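PDB 3FNR: arginyl-tRNA synthetase from Campylobacter jejuni, which catalyses the ATP-dependent attachment of L-arginine to tRNA(Arg), releasing AMP and diphosphate, as a monomeric class I aminoacyl-tRNA synthetase. Local coordinates for residues Lys363-Ser368 with Glu425-Lys430; Leu377-Asn382 with Pro400-Asn405; Ala408-Phe413 with Lys430-Val435; Asn20-Gly25 with Ala436-Thr441. The protein carries 1 engineered substitution. All blocks are in the same frame, centred on the assembly; numbering follows the deposited sequence.

Contact 1: residues Lys363-Ser368 with Glu425-Lys430; sequences KADLQS and ENDLLK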
loop_
_atom_site.group_PDB
_atom_site.type_symbol
_atom_site.label_atom_id
_atom_site.label_comp_id
_atom_site.label_asym_id
_atom_site.label_seq_id
_atom_site.Cartn_x
_atom_site.Cartn_y
_atom_site.Cartn_z
ATOM N N LYS A 363 12.177 37.382 -1.799
ATOM C CA LYS A 363 13.236 38.328 -1.425
ATOM C C LYS A 363 13.363 38.615 0.073
ATOM O O LYS A 363 14.354 39.208 0.500
ATOM C CB LYS A 363 13.049 39.652 -2.185
ATOM C CG LYS A 363 11.585 40.010 -2.518
ATOM C CD LYS A 363 10.863 40.755 -1.389
ATOM C CE LYS A 363 10.714 42.251 -1.681
ATOM N NZ LYS A 363 11.953 43.034 -1.400
ATOM N N ALA A 364 12.364 38.219 0.858
ATOM C CA ALA A 364 12.413 38.369 2.313
ATOM C C ALA A 364 13.499 37.478 2.904
ATOM O O ALA A 364 13.786 36.416 2.357
ATOM C CB ALA A 364 11.078 38.044 2.911
ATOM N N ASP A 365 14.108 37.914 4.005
ATOM C CA ASP A 365 15.251 37.194 4.560
ATOM C C ASP A 365 14.960 36.430 5.852
ATOM O O ASP A 365 15.839 35.736 6.371
ATOM C CB ASP A 365 16.450 38.130 4.740
ATOM C CG ASP A 365 16.127 39.357 5.584
ATOM O OD1 ASP A 365 15.278 39.279 6.502
ATOM O OD2 ASP A 365 16.745 40.410 5.327
ATOM N N LEU A 366 13.741 36.589 6.374
ATOM C CA LEU A 366 13.254 35.852 7.560
ATOM C C LEU A 366 13.886 36.295 8.887
ATOM O O LEU A 366 13.660 35.676 9.928
ATOM C CB LEU A 366 13.404 34.332 7.366
ATOM C CG LEU A 366 12.297 33.493 6.712
ATOM C CD1 LEU A 366 11.336 34.287 5.867
ATOM C CD2 LEU A 366 12.896 32.359 5.904
ATOM N N GLN A 367 14.647 37.384 8.851
ATOM C CA GLN A 367 15.398 37.842 10.015
ATOM C C GLN A 367 14.489 38.332 11.151
ATOM O O GLN A 367 14.860 38.257 12.318
ATOM C CB GLN A 367 16.389 38.929 9.602
ATOM C CG GLN A 367 17.718 38.895 10.354
ATOM C CD GLN A 367 18.500 37.613 10.122
ATOM O OE1 GLN A 367 18.796 37.240 8.985
ATOM N NE2 GLN A 367 18.843 36.933 11.209
ATOM N N SER A 368 13.282 38.788 10.814
ATOM C CA SER A 368 12.358 39.318 11.821
ATOM C C SER A 368 11.532 38.272 12.559
ATOM O O SER A 368 10.789 38.611 13.481
ATOM C CB SER A 368 11.413 40.330 11.191
ATOM O OG SER A 368 10.437 39.663 10.403
ATOM N N GLU A 425 5.159 41.368 6.715
ATOM C CA GLU A 425 4.209 40.557 5.965
ATOM C C GLU A 425 4.934 39.534 5.100
ATOM O O GLU A 425 4.626 38.343 5.156
ATOM C CB GLU A 425 3.321 41.467 5.110
ATOM C CG GLU A 425 2.239 40.758 4.318
ATOM C CD GLU A 425 1.427 41.709 3.458
ATOM O OE1 GLU A 425 1.469 41.571 2.218
ATOM O OE2 GLU A 425 0.753 42.600 4.019
ATOM N N ASN A 426 5.914 40.006 4.331
ATOM C CA ASN A 426 6.686 39.157 3.431
ATOM C C ASN A 426 7.444 38.022 4.119
ATOM O O ASN A 426 7.481 36.907 3.598
ATOM C CB ASN A 426 7.629 40.008 2.582
ATOM C CG ASN A 426 6.884 40.881 1.596
ATOM O OD1 ASN A 426 5.658 40.818 1.502
ATOM N ND2 ASN A 426 7.618 41.704 0.856
ATOM N N ASP A 427 8.030 38.318 5.280
ATOM C CA ASP A 427 8.717 37.327 6.117
ATOM C C ASP A 427 7.769 36.217 6.540
ATOM O O ASP A 427 8.090 35.028 6.426
ATOM C CB ASP A 427 9.297 37.991 7.372
ATOM C CG ASP A 427 10.738 38.453 7.195
ATOM O OD1 ASP A 427 11.304 38.312 6.093
ATOM O OD2 ASP A 427 11.321 38.949 8.179
ATOM N N LEU A 428 6.597 36.617 7.021
ATOM C CA LEU A 428 5.574 35.677 7.472
ATOM C C LEU A 428 4.992 34.867 6.316
ATOM O O LEU A 428 4.833 33.659 6.427
ATOM C CB LEU A 428 4.473 36.409 8.235
ATOM C CG LEU A 428 4.927 37.089 9.532
ATOM C CD1 LEU A 428 3.852 38.043 10.046
ATOM C CD2 LEU A 428 5.273 36.057 10.585
ATOM N N LEU A 429 4.691 35.536 5.208
ATOM C CA LEU A 429 4.228 34.852 4.007
ATOM C C LEU A 429 5.242 33.828 3.488
ATOM O O LEU A 429 4.861 32.707 3.156
ATOM C CB LEU A 429 3.863 35.855 2.913
ATOM C CG LEU A 429 2.589 36.670 3.155
ATOM C CD1 LEU A 429 2.403 37.702 2.050
ATOM C CD2 LEU A 429 1.355 35.776 3.278
ATOM N N LYS A 430 6.521 34.205 3.440
ATOM C CA LYS A 430 7.575 33.299 2.964
ATOM C C LYS A 430 7.674 32.074 3.874
ATOM O O LYS A 430 7.781 30.940 3.391
ATOM C CB LYS A 430 8.926 34.004 2.873
ATOM C CG LYS A 430 10.001 33.201 2.133
ATOM C CD LYS A 430 11.360 33.887 2.203
ATOM C CE LYS A 430 12.480 32.970 1.758
ATOM N NZ LYS A 430 13.765 33.714 1.630
HETATM O O HOH W 1 13.530 40.667 8.093
#
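The carboxylate of D427 binds backbone and side-chain donors of the loop 363-368. The loop docks on the start of helix 425-445 in the DALR anticodon-binding region, and an Asx turn at D365 shapes it. D427 lies in the first turn of the helix, and each of its oxygens has its own partners. OD1 accepts the amide of L366, with L366 N to D427 OD1 at 3.0 Å. That donor stands well above the carboxylate plane. OD2 takes the amide of S368, with S368 N to D427 OD2 at 3.3 Å, almost in line with the C-O bond. The S368 hydroxyl also donates to OD2, although the modelled separation is very short and its exact value is doubtful. Water 1 donates to both D427 OD2 (2.8 Å) and D365 OD1 (2.7 Å). It therefore bridges two carboxylates whose like charges would otherwise probably disfavour the approach. D365 OD1 also accepts from Q367 N at 3.1 Å in a nearly straight bond (164°), which closes the Asx turn.

K430 serves the other end of the loop. Its chain is extended beyond CG, and L366 CD1 packs on K430 CD at 3.7 Å. The ammonium group is also bonded to N9 and N13 of helix 5-17 and to the carbonyl of M362. The amide oxygen of N426 is taken by K356, while N426 CB lies against A364 CB. At the tip of the lysine, K430 NZ donates to A364 O at 2.8 Å, nearly in line with the carbonyl bond (162°).

Contact 2: residues Leu377-Asn382 with Pro400-Asn405; sequences LFEALN and PDYLKN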
loop_
_atom_site.group_PDB
_atom_site.type_symbol
_atom_site.label_atom_id
_atom_site.label_comp_id
_atom_site.label_asym_id
_atom_site.label_seq_id
_atom_site.Cartn_x
_atom_site.Cartn_y
_atom_site.Cartn_z
ATOM N N LEU A 377 9.813 27.373 11.046
ATOM C CA LEU A 377 10.715 27.352 9.898
ATOM C C LEU A 377 11.585 26.100 9.923
ATOM O O LEU A 377 11.671 25.384 8.919
ATOM C CB LEU A 377 11.590 28.612 9.888
ATOM C CG LEU A 377 12.784 28.741 8.937
ATOM C CD1 LEU A 377 12.350 28.702 7.491
ATOM C CD2 LEU A 377 13.536 30.038 9.221
ATOM N N PHE A 378 12.215 25.838 11.069
ATOM C CA PHE A 378 13.014 24.630 11.243
ATOM C C PHE A 378 12.183 23.390 10.959
ATOM O O PHE A 378 12.630 22.503 10.234
ATOM C CB PHE A 378 13.602 24.519 12.652
ATOM C CG PHE A 378 14.388 23.244 12.869
ATOM C CD1 PHE A 378 15.705 23.141 12.423
ATOM C CD2 PHE A 378 13.803 22.137 13.488
ATOM C CE1 PHE A 378 16.434 21.960 12.603
ATOM C CE2 PHE A 378 14.520 20.952 13.671
ATOM C CZ PHE A 378 15.841 20.866 13.230
ATOM N N GLU A 379 10.983 23.348 11.539
ATOM C CA GLU A 379 10.064 22.227 11.390
ATOM C C GLU A 379 9.734 21.992 9.919
ATOM O O GLU A 379 9.729 20.850 9.461
ATOM C CB GLU A 379 8.787 22.473 12.203
ATOM C CG GLU A 379 7.951 21.219 12.470
ATOM C CD GLU A 379 6.778 21.468 13.416
ATOM O OE1 GLU A 379 6.262 20.491 14.000
ATOM O OE2 GLU A 379 6.373 22.636 13.588
ATOM N N ALA A 380 9.486 23.073 9.180
ATOM C CA ALA A 380 9.211 22.973 7.746
ATOM C C ALA A 380 10.374 22.302 7.018
ATOM O O ALA A 380 10.167 21.349 6.264
ATOM C CB ALA A 380 8.916 24.352 7.142
ATOM N N LEU A 381 11.594 22.769 7.290
ATOM C CA LEU A 381 12.792 22.272 6.611
ATOM C C LEU A 381 13.232 20.876 7.063
ATOM O O LEU A 381 13.935 20.182 6.331
ATOM C CB LEU A 381 13.942 23.274 6.753
ATOM C CG LEU A 381 13.685 24.613 6.058
ATOM C CD1 LEU A 381 14.692 25.654 6.509
ATOM C CD2 LEU A 381 13.713 24.456 4.537
ATOM N N ASN A 382 12.792 20.474 8.254
ATOM C CA ASN A 382 13.132 19.183 8.851
ATOM C C ASN A 382 12.484 17.970 8.157
ATOM O O ASN A 382 12.768 16.835 8.535
ATOM C CB ASN A 382 12.733 19.183 10.329
ATOM C CG ASN A 382 13.341 18.020 11.116
ATOM O OD1 ASN A 382 12.639 17.322 11.859
ATOM N ND2 ASN A 382 14.639 17.803 10.949
ATOM N N PRO A 400 2.617 10.858 8.892
ATOM C CA PRO A 400 1.459 11.505 9.549
ATOM C C PRO A 400 1.780 12.239 10.861
ATOM O O PRO A 400 1.220 13.311 11.101
ATOM C CB PRO A 400 0.509 10.335 9.841
ATOM C CG PRO A 400 0.886 9.276 8.896
ATOM C CD PRO A 400 2.342 9.430 8.620
ATOM N N ASP A 401 2.661 11.675 11.691
ATOM C CA ASP A 401 3.076 12.314 12.954
ATOM C C ASP A 401 3.714 13.689 12.740
ATOM O O ASP A 401 3.434 14.626 13.489
ATOM C CB ASP A 401 4.058 11.433 13.728
ATOM C CG ASP A 401 3.404 10.198 14.329
ATOM O OD1 ASP A 401 4.156 9.330 14.832
ATOM O OD2 ASP A 401 2.158 10.081 14.292
ATOM N N TYR A 402 4.580 13.782 11.730
ATOM C CA TYR A 402 5.254 15.024 11.371
ATOM C C TYR A 402 4.217 16.065 10.973
ATOM O O TYR A 402 4.264 17.212 11.416
ATOM C CB TYR A 402 6.237 14.785 10.207
ATOM C CG TYR A 402 6.765 16.060 9.562
ATOM C CD1 TYR A 402 7.838 16.749 10.112
ATOM C CD2 TYR A 402 6.181 16.572 8.404
ATOM C CE1 TYR A 402 8.315 17.934 9.530
ATOM C CE2 TYR A 402 6.642 17.747 7.821
ATOM C CZ TYR A 402 7.704 18.425 8.386
ATOM O OH TYR A 402 8.158 19.580 7.792
ATOM N N LEU A 403 3.287 15.632 10.128
ATOM C CA LEU A 403 2.298 16.494 9.523
ATOM C C LEU A 403 1.308 17.013 10.556
ATOM O O LEU A 403 0.938 18.193 10.522
ATOM C CB LEU A 403 1.573 15.704 8.450
ATOM C CG LEU A 403 1.550 16.209 7.011
ATOM C CD1 LEU A 403 2.746 17.089 6.657
ATOM C CD2 LEU A 403 1.468 15.005 6.108
ATOM N N LYS A 404 0.883 16.124 11.456
ATOM C CA LYS A 404 0.035 16.467 12.597
ATOM C C LYS A 404 0.630 17.597 13.425
ATOM O O LYS A 404 -0.034 18.598 13.695
ATOM C CB LYS A 404 -0.144 15.255 13.509
ATOM C CG LYS A 404 -1.488 14.583 13.422
ATOM C CD LYS A 404 -1.731 13.677 14.636
ATOM C CE LYS A 404 -0.680 12.569 14.758
ATOM N NZ LYS A 404 -0.943 11.653 15.909
ATOM N N ASN A 405 1.883 17.418 13.829
ATOM C CA ASN A 405 2.573 18.397 14.646
ATOM C C ASN A 405 2.824 19.702 13.898
ATOM O O ASN A 405 2.694 20.778 14.471
ATOM C CB ASN A 405 3.875 17.814 15.186
ATOM C CG ASN A 405 3.644 16.644 16.129
ATOM O OD1 ASN A 405 2.690 16.632 16.914
ATOM N ND2 ASN A 405 4.526 15.655 16.060
HETATM O O HOH W 2 6.570 18.140 12.770
#
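The Y402 ring meets E379 and A380 at its edge, where the hydroxyl reaches the backbone oxygens of both residues. E379 O lies in the ring plane and A380 O close to it. N382 C approaches the same ring obliquely. Y402 OH donates to E379 O at 2.6 Å, and that donor is tilted 28° from the carbonyl plane. A380 O is also near, with Y402 OH 3.1 Å from it, but A380 O accepts from S438 OG of helix 425-445. With chi1 at 167°, Y402 CG lies opposite the backbone N and the phenol extends toward helix 371-381.

The second flat group is the E379 carboxylate. Its extended chain runs back across the gap until E379 OE1 sits 3.5 Å from N405 C. Water 2 donates to E379 OE1 (2.7 Å) and to Y402 O (2.8 Å), so one water joins the two helices. The other oxygen, OE2, accepts from N409 one turn further along helix 398-416.

The backbones are far apart, with segment axes 11.1 Å from each other at closest approach, and long side chains span the distance. Helices 371-381 and 398-416 run close to antiparallel here. Both belong to the helical anticodon-binding region. Helix 425-445 touches each of them, through L377 and L381 on one side and Y402 on the other.

Contact 3: residues Ala408-Phe413 with Lys430-Val435; sequences ANFHKF and KLFSLV
Different first torsions turn F410 and F432 toward each other. F410 has CG anti to its backbone N (chi1 166°), which sends the ring outward toward helix 425-445. F432 has CG beside the backbone N and anti to the carbonyl carbon (chi1 -75°), which swings its ring back toward helix 398-416. The two form a T-shaped pair. The edge of F410 points at the face of F432, with ring centroids 4.9 Å apart and planes at 77°. F410 CE1 sits over the centre of the F432 ring, 3.5 Å above its plane. It is therefore almost equally far from most of the ring carbons, and the nearest, F432 CE1, is 3.7 Å from it.

F413 comes one turn later and meets F432 at the rim. F413 CD1 touches F432 CE2 at 3.7 Å, each atom at the edge of the other ring. Within the two segments F432 has F410 over a face and F413 at its edge; Y414 makes a further edge-to-face pair with it. L431 and F413 approach from opposite directions, and L431 CD2 packs against F413 CE1 at 3.8 Å. At the other end, V435 CG1 rests on F410 CB at 4.1 Å. The interface is wholly apolar and buried.

The two segments run nearly antiparallel within the helical anticodon-binding region. Helix 336-353 closes the F410 end through A343 and I347, and I347 also touches F432. Helix 371-381 lies beside L431 through L377 and beside F413 through D372. Helix 5-17 packs on K430, S433 and L434, which do not touch 408-413.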
loop_
_atom_site.group_PDB
_atom_site.type_symbol
_atom_site.label_atom_id
_atom_site.label_comp_id
_atom_site.label_asym_id
_atom_site.label_seq_id
_atom_site.Cartn_x
_atom_site.Cartn_y
_atom_site.Cartn_z
ATOM N N ALA A 408 -0.518 21.599 13.690
ATOM C CA ALA A 408 -0.830 22.130 15.013
ATOM C C ALA A 408 -0.037 23.410 15.277
ATOM O O ALA A 408 -0.613 24.434 15.636
ATOM C CB ALA A 408 -0.526 21.094 16.090
ATOM N N ASN A 409 1.278 23.335 15.072
ATOM C CA ASN A 409 2.172 24.460 15.274
ATOM C C ASN A 409 1.910 25.616 14.327
ATOM O O ASN A 409 1.953 26.765 14.757
ATOM C CB ASN A 409 3.621 24.009 15.188
ATOM C CG ASN A 409 3.990 23.080 16.309
ATOM O OD1 ASN A 409 3.496 23.212 17.425
ATOM N ND2 ASN A 409 4.849 22.118 16.018
ATOM N N PHE A 410 1.618 25.324 13.057
ATOM C CA PHE A 410 1.217 26.378 12.125
ATOM C C PHE A 410 -0.032 27.105 12.600
ATOM O O PHE A 410 -0.032 28.328 12.697
ATOM C CB PHE A 410 0.956 25.876 10.702
ATOM C CG PHE A 410 0.239 26.893 9.851
ATOM C CD1 PHE A 410 0.923 27.990 9.349
ATOM C CD2 PHE A 410 -1.127 26.780 9.592
ATOM C CE1 PHE A 410 0.267 28.957 8.593
ATOM C CE2 PHE A 410 -1.794 27.737 8.838
ATOM C CZ PHE A 410 -1.101 28.828 8.342
ATOM N N HIS A 411 -1.096 26.343 12.857
ATOM C CA HIS A 411 -2.377 26.899 13.255
ATOM C C HIS A 411 -2.210 27.826 14.443
ATOM O O HIS A 411 -2.687 28.955 14.409
ATOM C CB HIS A 411 -3.387 25.789 13.577
ATOM C CG HIS A 411 -4.010 25.164 12.362
ATOM N ND1 HIS A 411 -4.704 25.894 11.423
ATOM C CD2 HIS A 411 -4.060 23.875 11.945
ATOM C CE1 HIS A 411 -5.150 25.086 10.477
ATOM N NE2 HIS A 411 -4.771 23.854 10.767
ATOM N N LYS A 412 -1.500 27.349 15.463
ATOM C CA LYS A 412 -1.255 28.113 16.667
ATOM C C LYS A 412 -0.457 29.386 16.352
ATOM O O LYS A 412 -0.817 30.468 16.808
ATOM C CB LYS A 412 -0.552 27.254 17.717
ATOM C CG LYS A 412 -0.605 27.857 19.109
ATOM C CD LYS A 412 0.584 27.451 19.969
ATOM C CE LYS A 412 0.413 27.941 21.411
ATOM N NZ LYS A 412 0.109 29.400 21.497
ATOM N N PHE A 413 0.590 29.265 15.541
ATOM C CA PHE A 413 1.351 30.439 15.115
ATOM C C PHE A 413 0.489 31.489 14.412
ATOM O O PHE A 413 0.538 32.665 14.769
ATOM C CB PHE A 413 2.532 30.056 14.225
ATOM C CG PHE A 413 3.396 31.227 13.833
ATOM C CD1 PHE A 413 3.276 31.815 12.577
ATOM C CD2 PHE A 413 4.324 31.747 14.731
ATOM C CE1 PHE A 413 4.072 32.904 12.231
ATOM C CE2 PHE A 413 5.127 32.825 14.390
ATOM C CZ PHE A 413 5.010 33.406 13.152
ATOM N N LYS A 430 6.521 34.205 3.440
ATOM C CA LYS A 430 7.575 33.299 2.964
ATOM C C LYS A 430 7.674 32.074 3.874
ATOM O O LYS A 430 7.781 30.940 3.391
ATOM C CB LYS A 430 8.926 34.004 2.873
ATOM C CG LYS A 430 10.001 33.201 2.133
ATOM C CD LYS A 430 11.360 33.887 2.203
ATOM C CE LYS A 430 12.480 32.970 1.758
ATOM N NZ LYS A 430 13.765 33.714 1.630
ATOM N N LEU A 431 7.617 32.320 5.182
ATOM C CA LEU A 431 7.530 31.259 6.158
ATOM C C LEU A 431 6.368 30.337 5.803
ATOM O O LEU A 431 6.559 29.129 5.684
ATOM C CB LEU A 431 7.337 31.825 7.567
ATOM C CG LEU A 431 7.082 30.799 8.677
ATOM C CD1 LEU A 431 8.234 29.834 8.795
ATOM C CD2 LEU A 431 6.845 31.468 10.008
ATOM N N PHE A 432 5.189 30.923 5.605
ATOM C CA PHE A 432 3.968 30.166 5.327
ATOM C C PHE A 432 4.092 29.358 4.043
ATOM O O PHE A 432 3.626 28.219 3.986
ATOM C CB PHE A 432 2.752 31.097 5.253
ATOM C CG PHE A 432 2.262 31.591 6.597
ATOM C CD1 PHE A 432 0.991 32.136 6.710
ATOM C CD2 PHE A 432 3.055 31.507 7.743
ATOM C CE1 PHE A 432 0.524 32.603 7.927
ATOM C CE2 PHE A 432 2.599 31.980 8.970
ATOM C CZ PHE A 432 1.332 32.524 9.061
ATOM N N SER A 433 4.750 29.935 3.035
ATOM C CA SER A 433 4.908 29.282 1.733
ATOM C C SER A 433 5.732 28.016 1.867
ATOM O O SER A 433 5.510 27.042 1.149
ATOM C CB SER A 433 5.549 30.216 0.709
ATOM O OG SER A 433 6.932 30.365 0.953
ATOM N N LEU A 434 6.660 28.031 2.817
ATOM C CA LEU A 434 7.474 26.867 3.099
ATOM C C LEU A 434 6.716 25.782 3.879
ATOM O O LEU A 434 6.911 24.593 3.630
ATOM C CB LEU A 434 8.730 27.300 3.836
ATOM C CG LEU A 434 9.867 26.294 3.909
ATOM C CD1 LEU A 434 10.434 25.975 2.527
ATOM C CD2 LEU A 434 10.905 26.903 4.782
ATOM N N VAL A 435 5.862 26.195 4.814
ATOM C CA VAL A 435 4.972 25.274 5.541
ATOM C C VAL A 435 3.994 24.589 4.574
ATOM O O VAL A 435 3.811 23.374 4.621
ATOM C CB VAL A 435 4.201 25.997 6.679
ATOM C CG1 VAL A 435 3.253 25.050 7.411
ATOM C CG2 VAL A 435 5.187 26.628 7.677
#

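Contact 4: residues Asn20-Gly25 with Ala436-Thr441; sequences NDFTKG and ALSIKT
F22 is inserted against three residues of helix 425-445, namely L437, S438 and T441. This is the tight part of the contact. L437 covers one face of the ring in an off-centre CH-pi contact. Its CD2 is 4.2 Å from the F22 ring centroid and 30° off the ring normal. T23 CG2 lies over the centre of the opposite face, 3.5 Å above the F22 ring plane. The hydroxyls sit at the ring edge, with S438 OG 3.5 Å from F22 CE2 and T441 OG1 3.7 Å from F22 CD2.

These buried hydroxyls have other partners. S438 OG bonds A380 O, and T441 OG1 donates to L437 O at 2.8 Å. The T441 amide also donates to L437 O, from the opposite face of the carbonyl. In T441, chi1 of -58° puts OG1 beside the backbone N and leaves CG2 opposite it, 3.5 Å from T23 OG1. That oxygen donates to F22 O at 2.6 Å and is also bonded to H65 of helix 50-65.

The loose side is made by N20 and K440, which are exposed and only face each other at a distance. K24 is exposed too, and its NZ makes a weak bond to N20 O. L383 of helix 383-393 adds to the packing on F22 and T441.

D21 to K24 form a type II beta turn, with T23 at positive phi in third position. F22 and T23 both point toward helix 425-445. This loop, between helix 5-17 and strand 31-35, thus docks the catalytic region, with the Rossmann-like fold of class I synthetases, onto the helical anticodon-binding region.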
loop_
_atom_site.group_PDB
_atom_site.type_symbol
_atom_site.label_atom_id
_atom_site.label_comp_id
_atom_site.label_asym_id
_atom_site.label_seq_id
_atom_site.Cartn_x
_atom_site.Cartn_y
_atom_site.Cartn_z
ATOM N N ASN A 20 9.519 21.340 -6.659
ATOM C CA ASN A 20 9.345 19.922 -6.975
ATOM C C ASN A 20 10.508 19.022 -6.531
ATOM O O ASN A 20 10.342 17.810 -6.400
ATOM C CB ASN A 20 9.052 19.729 -8.465
ATOM C CG ASN A 20 7.638 20.168 -8.857
ATOM O OD1 ASN A 20 7.345 20.334 -10.040
ATOM N ND2 ASN A 20 6.759 20.344 -7.872
ATOM N N ASP A 21 11.670 19.619 -6.284
ATOM C CA ASP A 21 12.849 18.872 -5.863
ATOM C C ASP A 21 13.102 18.906 -4.352
ATOM O O ASP A 21 14.059 18.293 -3.870
ATOM C CB ASP A 21 14.080 19.367 -6.622
ATOM C CG ASP A 21 13.963 19.158 -8.128
ATOM O OD1 ASP A 21 14.777 19.757 -8.867
ATOM O OD2 ASP A 21 13.062 18.403 -8.574
ATOM N N PHE A 22 12.243 19.622 -3.621
ATOM C CA PHE A 22 12.345 19.769 -2.166
ATOM C C PHE A 22 12.237 18.409 -1.487
ATOM O O PHE A 22 11.250 17.683 -1.690
ATOM C CB PHE A 22 11.254 20.717 -1.652
ATOM C CG PHE A 22 11.186 20.845 -0.141
ATOM C CD1 PHE A 22 12.277 21.314 0.591
ATOM C CD2 PHE A 22 10.011 20.533 0.539
ATOM C CE1 PHE A 22 12.208 21.449 1.976
ATOM C CE2 PHE A 22 9.925 20.672 1.923
ATOM C CZ PHE A 22 11.027 21.131 2.645
ATOM N N THR A 23 13.275 18.097 -0.707
ATOM C CA THR A 23 13.476 16.845 0.051
ATOM C C THR A 23 13.790 15.585 -0.773
ATOM O O THR A 23 14.013 14.511 -0.200
ATOM C CB THR A 23 12.359 16.556 1.097
ATOM O OG1 THR A 23 11.127 16.253 0.431
ATOM C CG2 THR A 23 12.164 17.742 2.036
ATOM N N LYS A 24 13.817 15.718 -2.098
ATOM C CA LYS A 24 14.224 14.627 -2.978
ATOM C C LYS A 24 15.688 14.265 -2.757
ATOM O O LYS A 24 16.542 15.144 -2.605
ATOM C CB LYS A 24 13.983 14.983 -4.453
ATOM C CG LYS A 24 12.531 14.802 -4.883
ATOM C CD LYS A 24 12.350 14.807 -6.374
ATOM C CE LYS A 24 10.898 14.507 -6.725
ATOM N NZ LYS A 24 10.553 15.009 -8.080
ATOM N N GLY A 25 15.969 12.969 -2.713
ATOM C CA GLY A 25 17.340 12.492 -2.558
ATOM C C GLY A 25 18.007 12.260 -3.902
ATOM O O GLY A 25 17.329 12.073 -4.918
ATOM N N ALA A 436 3.395 25.374 3.682
ATOM C CA ALA A 436 2.514 24.841 2.653
ATOM C C ALA A 436 3.231 23.799 1.787
ATOM O O ALA A 436 2.634 22.789 1.412
ATOM C CB ALA A 436 1.959 25.967 1.789
ATOM N N LEU A 437 4.511 24.040 1.509
ATOM C CA LEU A 437 5.307 23.161 0.663
ATOM C C LEU A 437 5.608 21.821 1.333
ATOM O O LEU A 437 5.524 20.782 0.682
ATOM C CB LEU A 437 6.597 23.857 0.214
ATOM C CG LEU A 437 7.591 23.076 -0.661
ATOM C CD1 LEU A 437 6.970 22.631 -1.991
ATOM C CD2 LEU A 437 8.858 23.870 -0.883
ATOM N N SER A 438 5.937 21.853 2.625
ATOM C CA SER A 438 6.146 20.638 3.413
ATOM C C SER A 438 4.871 19.810 3.545
ATOM O O SER A 438 4.922 18.583 3.481
ATOM C CB SER A 438 6.679 20.982 4.797
ATOM O OG SER A 438 7.960 21.576 4.689
ATOM N N ILE A 439 3.734 20.482 3.718
ATOM C CA ILE A 439 2.449 19.794 3.833
ATOM C C ILE A 439 2.154 19.061 2.523
ATOM O O ILE A 439 1.901 17.843 2.525
ATOM C CB ILE A 439 1.310 20.768 4.244
ATOM C CG1 ILE A 439 1.452 21.131 5.724
ATOM C CG2 ILE A 439 -0.069 20.162 3.987
ATOM C CD1 ILE A 439 0.543 22.233 6.193
ATOM N N LYS A 440 2.268 19.798 1.419
ATOM C CA LYS A 440 2.026 19.290 0.069
ATOM C C LYS A 440 2.952 18.129 -0.303
ATOM O O LYS A 440 2.487 17.094 -0.784
ATOM C CB LYS A 440 2.167 20.431 -0.947
ATOM C CG LYS A 440 1.979 20.008 -2.390
ATOM C CD LYS A 440 1.435 21.151 -3.217
ATOM C CE LYS A 440 2.503 21.783 -4.070
ATOM N NZ LYS A 440 2.606 21.047 -5.356
ATOM N N THR A 441 4.252 18.314 -0.084
ATOM C CA THR A 441 5.243 17.277 -0.329
ATOM C C THR A 441 4.921 15.991 0.445
ATOM O O THR A 441 4.690 14.953 -0.169
ATOM C CB THR A 441 6.668 17.778 -0.010
ATOM O OG1 THR A 441 6.949 18.938 -0.811
ATOM C CG2 THR A 441 7.713 16.694 -0.288
#

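Overall arrangement
From the N terminus, the chain passes through helix 5-17 into 20-25. Their partner, 436-441, comes near the end of the chain, so contact 4 closes the longest loop and spans most of the catalytic region. The other three contacts fall within that loop. Contact 1 opens at 363-368, and contact 2 opens and closes inside it, at 377-382 and 400-405. Contact 3 then opens at 408-413. Contact 1 closes at 425-430 and contact 3 at 430-435, so these two cross and share K430. Contacts 1, 3 and 4 follow one another along helix 425-445. Helix 398-416 serves contacts 2 and 3. Of the four, contact 4 alone joins the catalytic and anticodon-binding regions.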